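Local atomic coordinates of phosphodiesterase (PDB entry 6CPU), a protein that belongs to the cyclic nucleotide phosphodiesterase family, with a largely helical fold of the HD superfamily type and zinc and magnesium ions bound in the model. Residues K78-L89 with Q182-E193. Numbering follows the deposited sequence.
Sequences KLDNLPFSDKSL and QLIYLYRLMIEE
Leu79, Leu82 and Leu89 pack on one side of helix 182-193 in a mainly apolar contact, burying 621 Å² with both sides summed, which joins the turn at Leu79-Leu82 and the first residues of helix 84-94 to that helix; the segments 84-89 and 182-193 cross at 82°. Leu82 meets two leucines one helical turn apart: its CD1 lies 3.6 Å from Leu186 CD2, while its CD2 comes within 3.8 Å of Leu189 CD2. Leu186 reaches both parts of the partner segment, because its other methyl, CD1, touches the backbone O of Asp86 and CD2 of Leu89. With CG anti to the backbone N (chi1 176°), Leu89 sets its CG 3.6 Å from Leu183 CD2 and lays its CD2 against the aliphatic CG of Gln182. Leu79 CD2 lies 4.2 Å from both Leu189 CD2 and Met190 CG, the side chains of Leu79 and Met190 crossing at about a right angle. The aliphatic part of Lys78 crosses Leu189 about perpendicularly, its CB 3.9 Å from Leu189 CD1.

At the C-terminal end of helix 182-193 the contact turns polar. The extended side chain of Glu193 runs past Leu79 in the opposite direction, and its OE2 accepts a hydrogen bond from Leu79 N at 2.7 Å, on the syn side but 24° out of the carboxylate plane. Ser77 OG binds the other oxygen, OE1, and also Asp80 N, so the carboxylate is gripped through both oxygens where the turn begins.

Helix 25-34 borders this end, with Ile29 and Phe33 against Met190; Tyr187 and Ile191 pack on helix 253-264, and Tyr187 also touches Phe94 of helix 84-94.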
# COMPACT_ATOMS: atom_id res chain seq x y z
N LYS A 78 -4.14 30.07 4.80
CA LYS A 78 -3.95 30.01 3.35
C LYS A 78 -4.81 28.92 2.70
O LYS A 78 -5.36 29.12 1.62
CB LYS A 78 -2.47 29.83 3.02
CG LYS A 78 -1.67 31.11 3.24
CD LYS A 78 -0.18 30.90 3.06
CE LYS A 78 0.54 32.24 3.04
NZ LYS A 78 1.98 32.10 2.69
N LEU A 79 -4.97 27.78 3.38
CA LEU A 79 -5.83 26.71 2.86
C LEU A 79 -7.26 27.18 2.71
O LEU A 79 -7.89 26.99 1.67
CB LEU A 79 -5.81 25.47 3.77
CG LEU A 79 -4.78 24.38 3.53
CD1 LEU A 79 -4.99 23.29 4.57
CD2 LEU A 79 -4.86 23.82 2.12
N ASP A 80 -7.78 27.78 3.78
CA ASP A 80 -9.16 28.24 3.82
C ASP A 80 -9.43 29.35 2.79
O ASP A 80 -10.53 29.44 2.24
CB ASP A 80 -9.53 28.72 5.23
CG ASP A 80 -9.49 27.58 6.27
OD1 ASP A 80 -9.51 26.37 5.90
OD2 ASP A 80 -9.45 27.89 7.48
N ASN A 81 -8.41 30.16 2.50
CA ASN A 81 -8.52 31.28 1.57
C ASN A 81 -8.14 30.99 0.12
O ASN A 81 -8.06 31.93 -0.69
CB ASN A 81 -7.70 32.46 2.12
CG ASN A 81 -8.30 33.03 3.39
OD1 ASN A 81 -9.49 33.34 3.45
ND2 ASN A 81 -7.48 33.17 4.43
N LEU A 82 -7.91 29.72 -0.23
CA LEU A 82 -7.58 29.36 -1.61
C LEU A 82 -8.70 29.72 -2.56
O LEU A 82 -9.86 29.55 -2.22
CB LEU A 82 -7.34 27.85 -1.76
CG LEU A 82 -6.06 27.26 -1.16
CD1 LEU A 82 -6.17 25.74 -1.21
CD2 LEU A 82 -4.80 27.75 -1.87
N PRO A 83 -8.37 30.17 -3.78
CA PRO A 83 -9.42 30.29 -4.78
C PRO A 83 -10.07 28.94 -5.04
O PRO A 83 -9.46 27.89 -4.77
CB PRO A 83 -8.68 30.76 -6.05
CG PRO A 83 -7.28 31.04 -5.65
CD PRO A 83 -7.02 30.38 -4.33
N PHE A 84 -11.29 28.96 -5.56
CA PHE A 84 -12.02 27.73 -5.82
C PHE A 84 -11.24 26.78 -6.74
O PHE A 84 -11.24 25.56 -6.51
CB PHE A 84 -13.40 28.01 -6.41
CG PHE A 84 -14.11 26.78 -6.89
CD1 PHE A 84 -14.67 25.89 -5.98
CD2 PHE A 84 -14.17 26.48 -8.24
CE1 PHE A 84 -15.31 24.74 -6.42
CE2 PHE A 84 -14.81 25.33 -8.69
CZ PHE A 84 -15.38 24.46 -7.77
N SER A 85 -10.58 27.33 -7.76
CA SER A 85 -9.77 26.51 -8.67
C SER A 85 -8.71 25.67 -7.93
O SER A 85 -8.51 24.50 -8.27
CB SER A 85 -9.11 27.38 -9.74
OG SER A 85 -8.08 28.19 -9.19
N ASP A 86 -8.06 26.26 -6.93
CA ASP A 86 -7.08 25.53 -6.10
C ASP A 86 -7.70 24.55 -5.11
O ASP A 86 -7.14 23.47 -4.87
CB ASP A 86 -6.18 26.50 -5.33
CG ASP A 86 -5.12 27.14 -6.20
OD1 ASP A 86 -4.63 26.48 -7.14
OD2 ASP A 86 -4.76 28.31 -5.93
N LYS A 87 -8.81 24.92 -4.49
CA LYS A 87 -9.54 24.02 -3.59
C LYS A 87 -10.00 22.78 -4.36
O LYS A 87 -9.86 21.63 -3.90
CB LYS A 87 -10.77 24.71 -2.98
CG LYS A 87 -10.44 25.79 -1.95
CD LYS A 87 -11.59 25.96 -0.97
CE LYS A 87 -11.25 26.97 0.12
NZ LYS A 87 -11.33 28.37 -0.39
N SER A 88 -10.52 23.03 -5.55
CA SER A 88 -11.00 22.00 -6.44
C SER A 88 -9.85 21.09 -6.90
O SER A 88 -10.01 19.86 -6.94
CB SER A 88 -11.70 22.66 -7.63
OG SER A 88 -12.20 21.71 -8.54
N LEU A 89 -8.72 21.68 -7.25
CA LEU A 89 -7.52 20.94 -7.64
C LEU A 89 -7.06 20.02 -6.50
O LEU A 89 -6.74 18.84 -6.74
CB LEU A 89 -6.40 21.89 -8.03
CG LEU A 89 -5.03 21.31 -8.38
CD1 LEU A 89 -5.15 20.30 -9.50
CD2 LEU A 89 -4.04 22.41 -8.77
N GLN A 182 1.89 23.39 -8.81
CA GLN A 182 0.74 23.82 -8.04
C GLN A 182 0.33 22.74 -7.02
O GLN A 182 0.01 23.05 -5.88
CB GLN A 182 -0.42 24.18 -8.98
CG GLN A 182 -1.55 24.98 -8.35
CD GLN A 182 -1.13 26.39 -7.91
OE1 GLN A 182 -1.89 27.09 -7.26
NE2 GLN A 182 0.08 26.79 -8.27
N LEU A 183 0.33 21.47 -7.44
CA LEU A 183 0.07 20.37 -6.50
C LEU A 183 1.11 20.29 -5.39
O LEU A 183 0.77 20.01 -4.25
CB LEU A 183 -0.01 19.02 -7.22
CG LEU A 183 -1.23 18.87 -8.12
CD1 LEU A 183 -1.13 17.60 -8.92
CD2 LEU A 183 -2.54 18.89 -7.33
N ILE A 184 2.38 20.53 -5.73
CA ILE A 184 3.47 20.56 -4.74
C ILE A 184 3.22 21.69 -3.74
O ILE A 184 3.42 21.52 -2.53
CB ILE A 184 4.86 20.72 -5.42
CG1 ILE A 184 5.24 19.45 -6.18
CG2 ILE A 184 5.95 21.02 -4.39
CD1 ILE A 184 6.46 19.56 -7.07
N TYR A 185 2.76 22.82 -4.25
CA TYR A 185 2.44 23.98 -3.43
C TYR A 185 1.32 23.67 -2.44
O TYR A 185 1.40 24.01 -1.27
CB TYR A 185 2.05 25.16 -4.34
CG TYR A 185 1.40 26.29 -3.60
CD1 TYR A 185 0.03 26.54 -3.72
CD2 TYR A 185 2.14 27.13 -2.78
CE1 TYR A 185 -0.57 27.58 -3.04
CE2 TYR A 185 1.55 28.18 -2.10
CZ TYR A 185 0.20 28.40 -2.23
OH TYR A 185 -0.38 29.45 -1.54
N LEU A 186 0.28 23.00 -2.93
CA LEU A 186 -0.85 22.61 -2.09
C LEU A 186 -0.46 21.54 -1.09
O LEU A 186 -0.93 21.55 0.04
CB LEU A 186 -2.02 22.16 -2.97
CG LEU A 186 -2.66 23.22 -3.87
CD1 LEU A 186 -3.61 22.61 -4.89
CD2 LEU A 186 -3.39 24.27 -3.04
N TYR A 187 0.42 20.62 -1.48
CA TYR A 187 0.94 19.62 -0.56
C TYR A 187 1.67 20.30 0.60
O TYR A 187 1.42 20.01 1.78
CB TYR A 187 1.89 18.68 -1.30
CG TYR A 187 2.59 17.68 -0.42
CD1 TYR A 187 1.87 16.73 0.30
CD2 TYR A 187 3.98 17.65 -0.34
CE1 TYR A 187 2.52 15.81 1.10
CE2 TYR A 187 4.62 16.73 0.45
CZ TYR A 187 3.89 15.81 1.17
OH TYR A 187 4.55 14.90 1.96
N ARG A 188 2.54 21.25 0.27
CA ARG A 188 3.31 21.96 1.29
C ARG A 188 2.43 22.81 2.20
O ARG A 188 2.70 22.93 3.40
CB ARG A 188 4.42 22.78 0.63
CG ARG A 188 5.45 21.95 -0.12
CD ARG A 188 6.37 21.19 0.84
NE ARG A 188 7.00 20.03 0.21
CZ ARG A 188 7.77 19.15 0.85
NH1 ARG A 188 8.03 19.30 2.14
NH2 ARG A 188 8.30 18.12 0.20
N LEU A 189 1.36 23.37 1.64
CA LEU A 189 0.38 24.14 2.41
C LEU A 189 -0.27 23.25 3.46
O LEU A 189 -0.42 23.64 4.62
CB LEU A 189 -0.68 24.73 1.48
CG LEU A 189 -1.15 26.16 1.66
CD1 LEU A 189 0.03 27.14 1.73
CD2 LEU A 189 -2.07 26.52 0.51
N MET A 190 -0.65 22.03 3.08
CA MET A 190 -1.23 21.11 4.05
C MET A 190 -0.26 20.74 5.17
O MET A 190 -0.68 20.63 6.32
CB MET A 190 -1.75 19.84 3.36
CG MET A 190 -3.00 20.11 2.56
SD MET A 190 -3.74 18.62 1.87
CE MET A 190 -2.57 18.24 0.57
N ILE A 191 1.02 20.57 4.85
CA ILE A 191 2.03 20.26 5.86
C ILE A 191 2.14 21.42 6.85
O ILE A 191 2.28 21.21 8.06
CB ILE A 191 3.39 19.98 5.22
CG1 ILE A 191 3.35 18.61 4.51
CG2 ILE A 191 4.51 20.00 6.25
CD1 ILE A 191 4.43 18.41 3.47
N GLU A 192 2.04 22.63 6.32
CA GLU A 192 2.14 23.85 7.10
C GLU A 192 0.96 24.03 8.06
O GLU A 192 1.15 24.43 9.21
CB GLU A 192 2.23 25.05 6.15
CG GLU A 192 2.83 26.30 6.75
CD GLU A 192 2.77 27.48 5.80
OE1 GLU A 192 2.60 28.62 6.29
OE2 GLU A 192 2.88 27.28 4.57
N GLU A 193 -0.24 23.71 7.59
CA GLU A 193 -1.46 23.96 8.37
C GLU A 193 -2.07 22.76 9.10
O GLU A 193 -2.79 22.95 10.09
CB GLU A 193 -2.52 24.58 7.48
CG GLU A 193 -2.10 25.94 6.93
CD GLU A 193 -3.25 26.70 6.31
OE1 GLU A 193 -4.38 26.66 6.85
OE2 GLU A 193 -3.03 27.34 5.27